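PDB 3SDO: nitrilotriacetate monooxygenase, which probably acts as a flavin-dependent monooxygenase of the NtaA/SnaA/DszA family, using molecular oxygen and FMN. Local coordinates for residues R7-F12 against P424-A429; I54-I59 against V215-G220; T90-L95 against R432-L437; S380-W385 against D392-G397. All blocks are in the same frame, centred on the assembly; numbering follows the deposited sequence.

Contact 1: R7-F12 against P424-A429; sequences RKHIHF and PVRRGA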
loop_
_atom_site.group_PDB
_atom_site.type_symbol
_atom_site.label_atom_id
_atom_site.label_comp_id
_atom_site.label_asym_id
_atom_site.label_seq_id
_atom_site.Cartn_x
_atom_site.Cartn_y
_atom_site.Cartn_z
ATOM N N ARG A 7 -35.013 -0.799 17.698
ATOM C CA ARG A 7 -34.335 -1.617 16.690
ATOM C C ARG A 7 -33.671 -0.740 15.647
ATOM O O ARG A 7 -34.293 0.184 15.125
ATOM C CB ARG A 7 -35.321 -2.506 15.937
ATOM C CG ARG A 7 -35.771 -3.735 16.651
ATOM C CD ARG A 7 -36.875 -4.439 15.851
ATOM N NE ARG A 7 -38.095 -3.633 15.799
ATOM C CZ ARG A 7 -39.120 -3.828 14.960
ATOM N NH1 ARG A 7 -39.111 -4.810 14.061
ATOM N NH2 ARG A 7 -40.167 -3.018 15.014
ATOM N N LYS A 8 -32.413 -1.044 15.340
ATOM C CA LYS A 8 -31.758 -0.462 14.199
ATOM C C LYS A 8 -30.552 -1.281 13.751
ATOM O O LYS A 8 -29.930 -1.982 14.550
ATOM C CB LYS A 8 -31.325 0.970 14.477
ATOM C CG LYS A 8 -30.229 1.123 15.488
ATOM C CD LYS A 8 -29.983 2.614 15.721
ATOM C CE LYS A 8 -28.801 2.879 16.629
ATOM N NZ LYS A 8 -28.845 4.296 17.130
ATOM N N HIS A 9 -30.215 -1.140 12.476
ATOM C CA HIS A 9 -29.014 -1.740 11.928
ATOM C C HIS A 9 -27.737 -1.379 12.719
ATOM O O HIS A 9 -27.425 -0.201 12.943
ATOM C CB HIS A 9 -28.862 -1.355 10.459
ATOM C CG HIS A 9 -27.598 -1.846 9.840
ATOM N ND1 HIS A 9 -27.435 -3.139 9.387
ATOM C CD2 HIS A 9 -26.424 -1.212 9.606
ATOM C CE1 HIS A 9 -26.215 -3.277 8.900
ATOM N NE2 HIS A 9 -25.581 -2.122 9.022
ATOM N N ILE A 10 -27.013 -2.410 13.126
ATOM C CA ILE A 10 -25.722 -2.256 13.778
ATOM C C ILE A 10 -24.628 -2.419 12.730
ATOM O O ILE A 10 -24.553 -3.456 12.059
ATOM C CB ILE A 10 -25.560 -3.278 14.915
ATOM C CG1 ILE A 10 -26.656 -3.040 15.964
ATOM C CG2 ILE A 10 -24.125 -3.213 15.517
ATOM C CD1 ILE A 10 -26.700 -4.090 17.072
ATOM N N HIS A 11 -23.816 -1.373 12.530
ATOM C CA HIS A 11 -22.713 -1.449 11.570
ATOM C C HIS A 11 -21.581 -2.324 12.126
ATOM O O HIS A 11 -21.302 -2.296 13.321
ATOM C CB HIS A 11 -22.142 -0.047 11.269
ATOM C CG HIS A 11 -23.150 0.941 10.758
ATOM N ND1 HIS A 11 -23.521 1.005 9.428
ATOM C CD2 HIS A 11 -23.843 1.922 11.391
ATOM C CE1 HIS A 11 -24.421 1.967 9.276
ATOM N NE2 HIS A 11 -24.625 2.546 10.448
ATOM N N PHE A 12 -20.895 -3.057 11.255
ATOM C CA PHE A 12 -19.702 -3.808 11.651
ATOM C C PHE A 12 -18.544 -3.568 10.730
ATOM O O PHE A 12 -18.699 -3.467 9.501
ATOM C CB PHE A 12 -19.986 -5.301 11.656
ATOM C CG PHE A 12 -20.903 -5.724 12.767
ATOM C CD1 PHE A 12 -20.398 -6.060 13.991
ATOM C CD2 PHE A 12 -22.268 -5.750 12.575
ATOM C CE1 PHE A 12 -21.244 -6.436 15.036
ATOM C CE2 PHE A 12 -23.111 -6.132 13.576
ATOM C CZ PHE A 12 -22.594 -6.470 14.831
ATOM N N PRO A 424 -28.198 -7.427 6.379
ATOM C CA PRO A 424 -27.018 -7.934 5.671
ATOM C C PRO A 424 -26.900 -7.520 4.189
ATOM O O PRO A 424 -25.831 -7.717 3.569
ATOM C CB PRO A 424 -27.184 -9.460 5.782
ATOM C CG PRO A 424 -28.640 -9.674 5.880
ATOM C CD PRO A 424 -29.218 -8.479 6.575
ATOM N N VAL A 425 -27.976 -6.953 3.639
ATOM C CA VAL A 425 -28.023 -6.539 2.241
ATOM C C VAL A 425 -28.301 -5.053 2.110
ATOM O O VAL A 425 -29.102 -4.643 1.293
ATOM C CB VAL A 425 -29.096 -7.333 1.449
ATOM C CG1 VAL A 425 -28.640 -8.786 1.262
ATOM C CG2 VAL A 425 -30.466 -7.250 2.122
ATOM N N ARG A 426 -27.648 -4.241 2.927
ATOM C CA ARG A 426 -27.684 -2.801 2.746
ATOM C C ARG A 426 -27.091 -2.461 1.405
ATOM O O ARG A 426 -26.003 -2.917 1.050
ATOM C CB ARG A 426 -26.903 -2.073 3.839
ATOM C CG ARG A 426 -27.711 -1.848 5.085
ATOM C CD ARG A 426 -26.836 -1.359 6.253
ATOM N NE ARG A 426 -26.356 0.019 6.129
ATOM C CZ ARG A 426 -27.125 1.099 6.274
ATOM N NH1 ARG A 426 -28.422 0.962 6.508
ATOM N NH2 ARG A 426 -26.607 2.326 6.162
ATOM N N ARG A 427 -27.829 -1.661 0.656
ATOM C CA ARG A 427 -27.422 -1.312 -0.673
ATOM C C ARG A 427 -26.581 -0.067 -0.555
ATOM O O ARG A 427 -26.825 0.794 0.300
ATOM C CB ARG A 427 -28.632 -1.095 -1.583
ATOM N N GLY A 428 -25.552 0.006 -1.377
ATOM C CA GLY A 428 -24.678 1.167 -1.369
ATOM C C GLY A 428 -23.403 0.824 -2.076
ATOM O O GLY A 428 -22.801 -0.206 -1.800
ATOM N N ALA A 429 -23.007 1.680 -3.005
ATOM C CA ALA A 429 -21.804 1.460 -3.769
ATOM C C ALA A 429 -20.574 1.725 -2.914
ATOM O O ALA A 429 -19.588 0.994 -3.025
ATOM C CB ALA A 429 -21.810 2.354 -5.024
#

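Contact 2: I54-I59 against V215-G220; sequences IAFAFI and VIFQAG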
loop_
_atom_site.group_PDB
_atom_site.type_symbol
_atom_site.label_atom_id
_atom_site.label_comp_id
_atom_site.label_asym_id
_atom_site.label_seq_id
_atom_site.Cartn_x
_atom_site.Cartn_y
_atom_site.Cartn_z
ATOM N N ILE A 54 -20.754 -7.373 6.349
ATOM C CA ILE A 54 -19.864 -6.541 7.146
ATOM C C ILE A 54 -19.403 -5.352 6.285
ATOM O O ILE A 54 -19.052 -5.497 5.128
ATOM C CB ILE A 54 -18.695 -7.382 7.747
ATOM C CG1 ILE A 54 -19.256 -8.334 8.792
ATOM C CG2 ILE A 54 -17.632 -6.500 8.395
ATOM C CD1 ILE A 54 -18.235 -9.305 9.414
ATOM N N ALA A 55 -19.446 -4.164 6.859
ATOM C CA ALA A 55 -19.291 -2.911 6.073
ATOM C C ALA A 55 -17.858 -2.636 5.608
ATOM O O ALA A 55 -17.650 -2.046 4.545
ATOM C CB ALA A 55 -19.760 -1.732 6.900
ATOM N N PHE A 56 -16.867 -2.974 6.428
ATOM C CA PHE A 56 -15.471 -2.686 6.048
ATOM C C PHE A 56 -14.497 -3.689 6.661
ATOM O O PHE A 56 -14.786 -4.288 7.697
ATOM C CB PHE A 56 -15.063 -1.224 6.381
ATOM C CG PHE A 56 -15.129 -0.881 7.816
ATOM C CD1 PHE A 56 -16.327 -0.514 8.388
ATOM C CD2 PHE A 56 -13.993 -0.951 8.635
ATOM C CE1 PHE A 56 -16.399 -0.205 9.746
ATOM C CE2 PHE A 56 -14.067 -0.655 9.972
ATOM C CZ PHE A 56 -15.268 -0.292 10.539
ATOM N N ALA A 57 -13.384 -3.899 5.960
ATOM C CA ALA A 57 -12.209 -4.584 6.487
ATOM C C ALA A 57 -11.217 -3.502 6.911
ATOM O O ALA A 57 -11.037 -2.517 6.185
ATOM C CB ALA A 57 -11.583 -5.517 5.404
ATOM N N PHE A 58 -10.602 -3.689 8.082
ATOM C CA PHE A 58 -9.651 -2.757 8.665
ATOM C C PHE A 58 -8.285 -3.453 8.829
ATOM O O PHE A 58 -8.183 -4.539 9.413
ATOM C CB PHE A 58 -10.179 -2.219 10.005
ATOM C CG PHE A 58 -9.166 -1.414 10.803
ATOM C CD1 PHE A 58 -8.397 -0.439 10.198
ATOM C CD2 PHE A 58 -8.993 -1.644 12.155
ATOM C CE1 PHE A 58 -7.451 0.296 10.929
ATOM C CE2 PHE A 58 -8.057 -0.916 12.903
ATOM C CZ PHE A 58 -7.284 0.047 12.293
ATOM N N ILE A 59 -7.269 -2.830 8.245
ATOM C CA ILE A 59 -5.885 -3.269 8.295
ATOM C C ILE A 59 -5.146 -2.275 9.165
ATOM O O ILE A 59 -4.891 -1.138 8.747
ATOM C CB ILE A 59 -5.255 -3.333 6.893
ATOM C CG1 ILE A 59 -6.054 -4.286 5.997
ATOM C CG2 ILE A 59 -3.789 -3.824 6.956
ATOM C CD1 ILE A 59 -6.151 -5.731 6.552
ATOM N N VAL A 215 -12.941 7.876 3.824
ATOM C CA VAL A 215 -13.488 8.046 5.175
ATOM C C VAL A 215 -12.353 8.097 6.232
ATOM O O VAL A 215 -11.377 7.298 6.186
ATOM C CB VAL A 215 -14.477 6.919 5.494
ATOM C CG1 VAL A 215 -15.125 7.105 6.878
ATOM C CG2 VAL A 215 -15.563 6.858 4.398
ATOM N N ILE A 216 -12.453 9.047 7.157
ATOM C CA ILE A 216 -11.432 9.191 8.189
ATOM C C ILE A 216 -11.846 8.444 9.453
ATOM O O ILE A 216 -12.910 8.718 10.045
ATOM C CB ILE A 216 -11.163 10.674 8.544
ATOM C CG1 ILE A 216 -10.775 11.470 7.305
ATOM C CG2 ILE A 216 -10.064 10.805 9.627
ATOM C CD1 ILE A 216 -9.644 10.884 6.469
ATOM N N PHE A 217 -10.987 7.502 9.842
ATOM C CA PHE A 217 -11.079 6.766 11.089
ATOM C C PHE A 217 -10.016 7.295 12.041
ATOM O O PHE A 217 -8.917 7.686 11.616
ATOM C CB PHE A 217 -10.838 5.271 10.842
ATOM C CG PHE A 217 -12.005 4.565 10.216
ATOM C CD1 PHE A 217 -12.350 4.799 8.912
ATOM C CD2 PHE A 217 -12.733 3.646 10.941
ATOM C CE1 PHE A 217 -13.409 4.150 8.346
ATOM C CE2 PHE A 217 -13.824 3.011 10.400
ATOM C CZ PHE A 217 -14.168 3.269 9.111
ATOM N N GLN A 218 -10.342 7.324 13.326
ATOM C CA GLN A 218 -9.350 7.670 14.345
ATOM C C GLN A 218 -9.618 6.888 15.617
ATOM O O GLN A 218 -10.705 6.383 15.809
ATOM C CB GLN A 218 -9.376 9.168 14.641
ATOM C CG GLN A 218 -8.942 10.044 13.500
ATOM C CD GLN A 218 -9.031 11.508 13.812
ATOM O OE1 GLN A 218 -9.019 11.914 14.984
ATOM N NE2 GLN A 218 -9.176 12.326 12.753
ATOM N N ALA A 219 -8.622 6.769 16.476
ATOM C CA ALA A 219 -8.807 6.064 17.756
ATOM C C ALA A 219 -8.223 6.796 18.952
ATOM O O ALA A 219 -7.845 6.171 19.933
ATOM C CB ALA A 219 -8.232 4.668 17.668
ATOM N N GLY A 220 -8.196 8.123 18.911
ATOM C CA GLY A 220 -7.681 8.887 20.050
ATOM C C GLY A 220 -8.488 8.589 21.316
ATOM O O GLY A 220 -9.705 8.445 21.263
#

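Contact 3: T90-L95 against R432-L437; sequences TSKIGL and RDHLGL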
loop_
_atom_site.group_PDB
_atom_site.type_symbol
_atom_site.label_atom_id
_atom_site.label_comp_id
_atom_site.label_asym_id
_atom_site.label_seq_id
_atom_site.Cartn_x
_atom_site.Cartn_y
_atom_site.Cartn_z
ATOM N N THR A 90 -12.740 -8.067 -4.423
ATOM C CA THR A 90 -13.971 -7.871 -3.694
ATOM C C THR A 90 -14.790 -6.876 -4.506
ATOM O O THR A 90 -14.371 -6.461 -5.582
ATOM C CB THR A 90 -13.713 -7.348 -2.252
ATOM O OG1 THR A 90 -12.940 -6.126 -2.278
ATOM C CG2 THR A 90 -12.994 -8.402 -1.392
ATOM N N SER A 91 -15.948 -6.481 -4.003
ATOM C CA SER A 91 -16.774 -5.511 -4.717
ATOM C C SER A 91 -17.469 -4.447 -3.845
ATOM O O SER A 91 -17.703 -3.337 -4.323
ATOM C CB SER A 91 -17.803 -6.254 -5.576
ATOM O OG SER A 91 -18.580 -7.109 -4.778
ATOM N N LYS A 92 -17.809 -4.766 -2.597
ATOM C CA LYS A 92 -18.613 -3.848 -1.762
ATOM C C LYS A 92 -17.907 -3.441 -0.492
ATOM O O LYS A 92 -18.103 -2.322 0.000
ATOM C CB LYS A 92 -19.914 -4.506 -1.275
ATOM C CG LYS A 92 -20.919 -4.896 -2.273
ATOM C CD LYS A 92 -22.239 -5.348 -1.552
ATOM C CE LYS A 92 -23.050 -4.129 -1.008
ATOM N NZ LYS A 92 -24.538 -4.366 -0.816
ATOM N N ILE A 93 -17.161 -4.369 0.101
ATOM C CA ILE A 93 -16.622 -4.148 1.431
ATOM C C ILE A 93 -15.641 -2.961 1.458
ATOM O O ILE A 93 -14.821 -2.779 0.552
ATOM C CB ILE A 93 -16.015 -5.419 2.016
ATOM C CG1 ILE A 93 -15.785 -5.284 3.529
ATOM C CG2 ILE A 93 -14.691 -5.770 1.314
ATOM C CD1 ILE A 93 -15.588 -6.644 4.243
ATOM N N GLY A 94 -15.742 -2.141 2.489
ATOM C CA GLY A 94 -14.811 -1.027 2.660
ATOM C C GLY A 94 -13.401 -1.493 2.966
ATOM O O GLY A 94 -13.171 -2.624 3.399
ATOM N N LEU A 95 -12.445 -0.615 2.706
ATOM C CA LEU A 95 -11.022 -0.964 2.736
ATOM C C LEU A 95 -10.310 0.109 3.521
ATOM O O LEU A 95 -9.944 1.152 2.961
ATOM C CB LEU A 95 -10.488 -1.020 1.306
ATOM C CG LEU A 95 -11.255 -1.975 0.398
ATOM C CD1 LEU A 95 -10.955 -1.658 -1.097
ATOM C CD2 LEU A 95 -10.896 -3.424 0.753
ATOM N N ARG A 432 -18.969 5.286 2.488
ATOM C CA ARG A 432 -19.945 6.264 3.026
ATOM C C ARG A 432 -21.395 5.719 2.973
ATOM O O ARG A 432 -22.110 5.744 3.981
ATOM C CB ARG A 432 -19.817 7.617 2.325
ATOM C CG ARG A 432 -18.507 8.336 2.701
ATOM C CD ARG A 432 -18.398 9.758 2.126
ATOM N NE ARG A 432 -17.036 10.211 2.333
ATOM C CZ ARG A 432 -16.584 10.750 3.455
ATOM N NH1 ARG A 432 -17.401 10.997 4.459
ATOM N NH2 ARG A 432 -15.298 11.045 3.572
ATOM N N ASP A 433 -21.810 5.204 1.819
ATOM C CA ASP A 433 -23.147 4.602 1.676
ATOM C C ASP A 433 -23.437 3.517 2.726
ATOM O O ASP A 433 -24.530 3.490 3.332
ATOM C CB ASP A 433 -23.316 3.931 0.317
ATOM C CG ASP A 433 -23.391 4.895 -0.848
ATOM O OD1 ASP A 433 -23.699 6.108 -0.678
ATOM O OD2 ASP A 433 -23.155 4.391 -1.979
ATOM N N HIS A 434 -22.484 2.606 2.921
ATOM C CA HIS A 434 -22.650 1.519 3.891
ATOM C C HIS A 434 -22.857 2.079 5.286
ATOM O O HIS A 434 -23.662 1.556 6.056
ATOM C CB HIS A 434 -21.417 0.605 3.983
ATOM C CG HIS A 434 -21.067 -0.093 2.717
ATOM N ND1 HIS A 434 -21.975 -0.299 1.695
ATOM C CD2 HIS A 434 -19.894 -0.645 2.305
ATOM C CE1 HIS A 434 -21.365 -0.918 0.697
ATOM N NE2 HIS A 434 -20.111 -1.158 1.052
ATOM N N LEU A 435 -22.067 3.096 5.628
ATOM C CA LEU A 435 -22.074 3.657 6.975
ATOM C C LEU A 435 -23.161 4.707 7.165
ATOM O O LEU A 435 -23.324 5.215 8.267
ATOM C CB LEU A 435 -20.697 4.251 7.340
ATOM C CG LEU A 435 -19.500 3.280 7.307
ATOM C CD1 LEU A 435 -18.193 3.989 7.696
ATOM C CD2 LEU A 435 -19.764 2.033 8.195
ATOM N N GLY A 436 -23.891 5.029 6.105
ATOM C CA GLY A 436 -24.955 6.002 6.173
ATOM C C GLY A 436 -24.410 7.410 6.280
ATOM O O GLY A 436 -25.082 8.296 6.811
ATOM N N LEU A 437 -23.175 7.609 5.808
ATOM C CA LEU A 437 -22.581 8.947 5.758
ATOM C C LEU A 437 -22.916 9.615 4.414
ATOM O O LEU A 437 -22.970 8.945 3.388
ATOM C CB LEU A 437 -21.066 8.870 5.920
ATOM C CG LEU A 437 -20.545 8.328 7.248
ATOM C CD1 LEU A 437 -19.058 8.017 7.138
ATOM C CD2 LEU A 437 -20.811 9.301 8.398
#

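Contact 4: S380-W385 against D392-G397; sequences SEMIRW and DGFMLG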
loop_
_atom_site.group_PDB
_atom_site.type_symbol
_atom_site.label_atom_id
_atom_site.label_comp_id
_atom_site.label_asym_id
_atom_site.label_seq_id
_atom_site.Cartn_x
_atom_site.Cartn_y
_atom_site.Cartn_z
ATOM N N SER A 380 -27.656 -10.118 22.451
ATOM C CA SER A 380 -28.322 -9.299 23.446
ATOM C C SER A 380 -27.373 -8.238 24.043
ATOM O O SER A 380 -27.789 -7.112 24.270
ATOM C CB SER A 380 -28.941 -10.150 24.560
ATOM O OG SER A 380 -30.111 -10.829 24.104
ATOM N N GLU A 381 -26.115 -8.609 24.280
ATOM C CA GLU A 381 -25.127 -7.676 24.845
ATOM C C GLU A 381 -24.744 -6.604 23.818
ATOM O O GLU A 381 -24.634 -5.426 24.159
ATOM C CB GLU A 381 -23.892 -8.449 25.317
ATOM C CG GLU A 381 -22.803 -7.602 25.939
ATOM C CD GLU A 381 -23.175 -6.989 27.287
ATOM O OE1 GLU A 381 -24.282 -7.244 27.812
ATOM O OE2 GLU A 381 -22.330 -6.242 27.829
ATOM N N MET A 382 -24.565 -6.996 22.566
ATOM C CA MET A 382 -24.326 -6.017 21.493
ATOM C C MET A 382 -25.484 -5.048 21.380
ATOM O O MET A 382 -25.273 -3.838 21.228
ATOM C CB MET A 382 -24.087 -6.691 20.131
ATOM C CG MET A 382 -22.800 -7.526 20.098
ATOM S SD MET A 382 -22.573 -8.459 18.557
ATOM C CE MET A 382 -21.197 -9.477 19.102
ATOM N N ILE A 383 -26.705 -5.582 21.429
ATOM C CA ILE A 383 -27.911 -4.753 21.380
ATOM C C ILE A 383 -27.930 -3.804 22.560
ATOM O O ILE A 383 -28.252 -2.633 22.416
ATOM C CB ILE A 383 -29.185 -5.604 21.345
ATOM C CG1 ILE A 383 -29.353 -6.221 19.944
ATOM C CG2 ILE A 383 -30.429 -4.766 21.814
ATOM C CD1 ILE A 383 -30.320 -7.441 19.855
ATOM N N ARG A 384 -27.546 -4.300 23.729
ATOM C CA ARG A 384 -27.489 -3.461 24.921
ATOM C C ARG A 384 -26.533 -2.277 24.727
ATOM O O ARG A 384 -26.888 -1.126 25.046
ATOM C CB ARG A 384 -27.067 -4.280 26.144
ATOM C CG ARG A 384 -26.940 -3.452 27.414
ATOM C CD ARG A 384 -26.720 -4.305 28.643
ATOM N NE ARG A 384 -25.306 -4.570 28.841
ATOM C CZ ARG A 384 -24.480 -3.856 29.601
ATOM N NH1 ARG A 384 -24.910 -2.781 30.251
ATOM N NH2 ARG A 384 -23.196 -4.222 29.705
ATOM N N TRP A 385 -25.333 -2.551 24.205
ATOM C CA TRP A 385 -24.343 -1.481 23.983
ATOM C C TRP A 385 -24.882 -0.406 23.037
ATOM O O TRP A 385 -24.661 0.781 23.247
ATOM C CB TRP A 385 -23.025 -2.041 23.416
ATOM C CG TRP A 385 -22.141 -2.674 24.456
ATOM C CD1 TRP A 385 -22.513 -3.590 25.390
ATOM C CD2 TRP A 385 -20.748 -2.433 24.666
ATOM N NE1 TRP A 385 -21.451 -3.936 26.175
ATOM C CE2 TRP A 385 -20.347 -3.235 25.759
ATOM C CE3 TRP A 385 -19.790 -1.629 24.032
ATOM C CZ2 TRP A 385 -19.034 -3.262 26.229
ATOM C CZ3 TRP A 385 -18.480 -1.647 24.512
ATOM C CH2 TRP A 385 -18.115 -2.469 25.597
ATOM N N ASP A 392 -22.384 2.731 17.949
ATOM C CA ASP A 392 -23.198 2.823 16.728
ATOM C C ASP A 392 -22.975 1.582 15.859
ATOM O O ASP A 392 -23.633 1.375 14.832
ATOM C CB ASP A 392 -22.799 4.048 15.900
ATOM C CG ASP A 392 -23.068 5.358 16.620
ATOM O OD1 ASP A 392 -24.118 5.448 17.260
ATOM O OD2 ASP A 392 -22.217 6.288 16.550
ATOM N N GLY A 393 -21.987 0.798 16.256
ATOM C CA GLY A 393 -21.515 -0.353 15.518
ATOM C C GLY A 393 -20.321 -0.900 16.262
ATOM O O GLY A 393 -19.977 -0.377 17.331
ATOM N N PHE A 394 -19.703 -1.954 15.729
ATOM C CA PHE A 394 -18.567 -2.575 16.390
ATOM C C PHE A 394 -17.417 -2.877 15.440
ATOM O O PHE A 394 -17.631 -3.234 14.293
ATOM C CB PHE A 394 -18.983 -3.875 17.060
ATOM C CG PHE A 394 -20.022 -3.697 18.108
ATOM C CD1 PHE A 394 -19.664 -3.339 19.386
ATOM C CD2 PHE A 394 -21.368 -3.879 17.810
ATOM C CE1 PHE A 394 -20.645 -3.147 20.378
ATOM C CE2 PHE A 394 -22.337 -3.683 18.779
ATOM C CZ PHE A 394 -21.959 -3.331 20.076
ATOM N N MET A 395 -16.204 -2.741 15.949
ATOM C CA MET A 395 -15.003 -3.224 15.270
ATOM C C MET A 395 -14.696 -4.627 15.792
ATOM O O MET A 395 -14.302 -4.782 16.950
ATOM C CB MET A 395 -13.840 -2.274 15.563
ATOM C CG MET A 395 -12.563 -2.545 14.789
ATOM S SD MET A 395 -12.589 -1.901 13.094
ATOM C CE MET A 395 -12.537 -0.094 13.345
ATOM N N LEU A 396 -14.852 -5.638 14.948
ATOM C CA LEU A 396 -14.615 -7.023 15.353
ATOM C C LEU A 396 -13.128 -7.309 15.329
ATOM O O LEU A 396 -12.496 -7.221 14.278
ATOM C CB LEU A 396 -15.353 -7.984 14.434
ATOM C CG LEU A 396 -16.856 -7.756 14.388
ATOM C CD1 LEU A 396 -17.434 -8.347 13.100
ATOM C CD2 LEU A 396 -17.515 -8.363 15.639
ATOM N N GLY A 397 -12.584 -7.620 16.506
ATOM C CA GLY A 397 -11.189 -8.010 16.668
ATOM C C GLY A 397 -11.167 -9.412 17.220
ATOM O O GLY A 397 -11.011 -9.598 18.426
#

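Contact 1: R7-F12 against P424-A429
His9 and Arg426 bridge two backbone runs that stay well apart: the nearest pair of CA atoms, His9 CA and Pro424 CA, is 9.0 Å apart. Residues 7-12 lead into a strand at His11, whereas 424-429 has no regular structure. Both His9 and Arg426 point their CB toward the other run. Arg426 lays its CD over the middle of the imidazole, 3.2 Å from the centroid of the His9 ring and 16° off the normal, a CH-pi contact. The bend at chi3 (72°) lays the guanidinium nearly parallel to the imidazole but displaced past its rim toward His11, an offset stack with the planes 19° apart and the centres of the Arg426 and His9 groups 4.6 Å apart. His11 meets the guanidinium quite differently, nearly perpendicular to it, with His11 CE1 over one face and 3.8 Å from Arg426 NH2. Polar ends are held from outside: Asp423 N bonds to His9 ND1, and Arg426 NH2 reaches His434 O, which together hold the stacked pair in place. The arrangement joins the C-terminal loop before helix 431-435 to the start of the first strand of the TIM barrel, at the N-terminal end of its strands.

Contact 2: I54-I59 against V215-G220
Phe56 and Phe217 approach from opposite directions, and their rings meet at a slant: the planes are inclined by 58° and the centroids of the Phe56 and Phe217 rings are 5.0 Å apart, an oblique pair that is neither a stack nor T-shaped. The far end of Phe217 does the touching. Its CZ stands above the centre of one face of the Phe56 ring, 3.9 Å from the Phe56 plane, while the neighbouring Phe217 CE2 makes the closest atomic contact, 3.6 Å from Phe56 CZ. Phe56 thus offers a face, while relative to the Phe217 ring Phe56 CZ lies obliquely. Phe56 reaches this position with CG set between its backbone N and carbonyl carbon (chi1 61°), while Phe217 CG is turned away from its own carbonyl carbon and stands beside the backbone N. At the rim of Phe217, the carbonyl oxygen of Val215 lies in the ring plane.

The backbones themselves keep their distance, with Phe56 CA and Val215 CA, the nearest pair, 10.9 Å apart. Val96, on strand 94-100, touches both rings, and Asn127, on strand 124-129, adjoins Phe217; those two strands are the ones that separate 56-59 from 215-218 in the sheet. Packing of aromatic side chains from non-adjacent strands through the middle is characteristic of the interior of a TIM barrel, here the luciferase-like type. Phe217 lies about 8 Å, side chain to side chain, from Thr98, a predicted FMN-binding residue.

Contact 3: T90-L95 against R432-L437
His434 donates from NE2 to the backbone carbonyl of Lys92, and this one bond dominates the contact. His434 NE2 lies 2.5 Å from Lys92 O, a distance so short that it is to be read with caution at this resolution, and the bond is fairly straight, with an angle of 163° at the hydrogen. The acceptor lies almost exactly in the imidazole plane, whereas the donor stands well above the plane of the carbonyl, 41° out of it. With CG placed opposite its carbonyl carbon (chi1 -61°), the histidine extends from the helix toward the turn before strand 94-100, and its CB already points that way. Lys92 has the same first torsion, but its chain bends at chi3, which brings CE beside the ring, 4.0 Å from His434 CE1, and lets NZ pass on to the carbonyl oxygen of Arg426. The main-chain nitrogens of Ser91, Lys92 and Ile93 all bond to Glu50 OE2, fixing the turn that presents the acceptor. On the other side Gly436, with positive phi, follows the short helix in a Schellman motif, where Leu437 N bonds to Arg432 O at 2.8 Å and the second bond, Gly436 N to Asp433 O, is weak. Chemically, the bond requires a proton on NE2, and the lysine charge, with Lys92 NZ 5.4 Å from His434 ND1, would probably disfavour a second proton on the ring.

Contact 4: S380-W385 against D392-G397
Phe394 drives the edge of its ring against the main chain of a helix: Phe394 CZ lies 3.5 Å from Met382 O, the oxygen close to the ring plane. On the same edge, Trp385 CB comes within 3.7 Å of Phe394 CZ, and Met382 CB sits equally near Phe394 CE2, so the phenyl rim wedges between residues one helical turn apart. Met382 runs extended beyond CG (chi2 175°), carrying its sulfur to an oblique position relative to the phenyl ring in a Met-aromatic contact, SD 5.2 Å from the Phe394 centroid and 30° off the normal. The indole meets Phe394 obliquely, at Trp385 CE3. Its orientation is fixed from within the helix, where Trp385 NE1 donates to Glu381 OE2 over 3.0 Å. That same oxygen takes Arg384 NH2 from the same face, and Arg384 NE completes a side-on salt bridge at Glu381 OE1. Around the pair, Phe371 and Phe243 pack edge-to-face with Trp385, Phe394 touches Ile273 of strand 268-277, and Met382 meets Phe408 of helix 401-418. Helix 375-387 thus packs on the outside of strand 393-396, which lies between strands 11-15 and 268-277 in the barrel.

How the contacts relate
All four contacts reach one curled parallel sheet, the barrel, at successive strands: 393-396 in contact 4, 11-15 in contact 1, 56-59 in contact 2 and 94-100 in contact 3. Contacts 1 and 3 are closest, with centres about 10 Å apart; both bring the C-terminal tail onto the barrel, and along the chain their segments alternate. Contact 2 lies in the interior, about 11 Å from contact 3 and 16 Å from contact 1, centre to centre. Contact 4, on the outer face and enclosed in sequence by contacts 1 and 3, meets contact 2 through Met395, which packs on Phe56 and Phe58. The C-terminal segments thus pack against the N-terminal ends of strands that come early in the sequence.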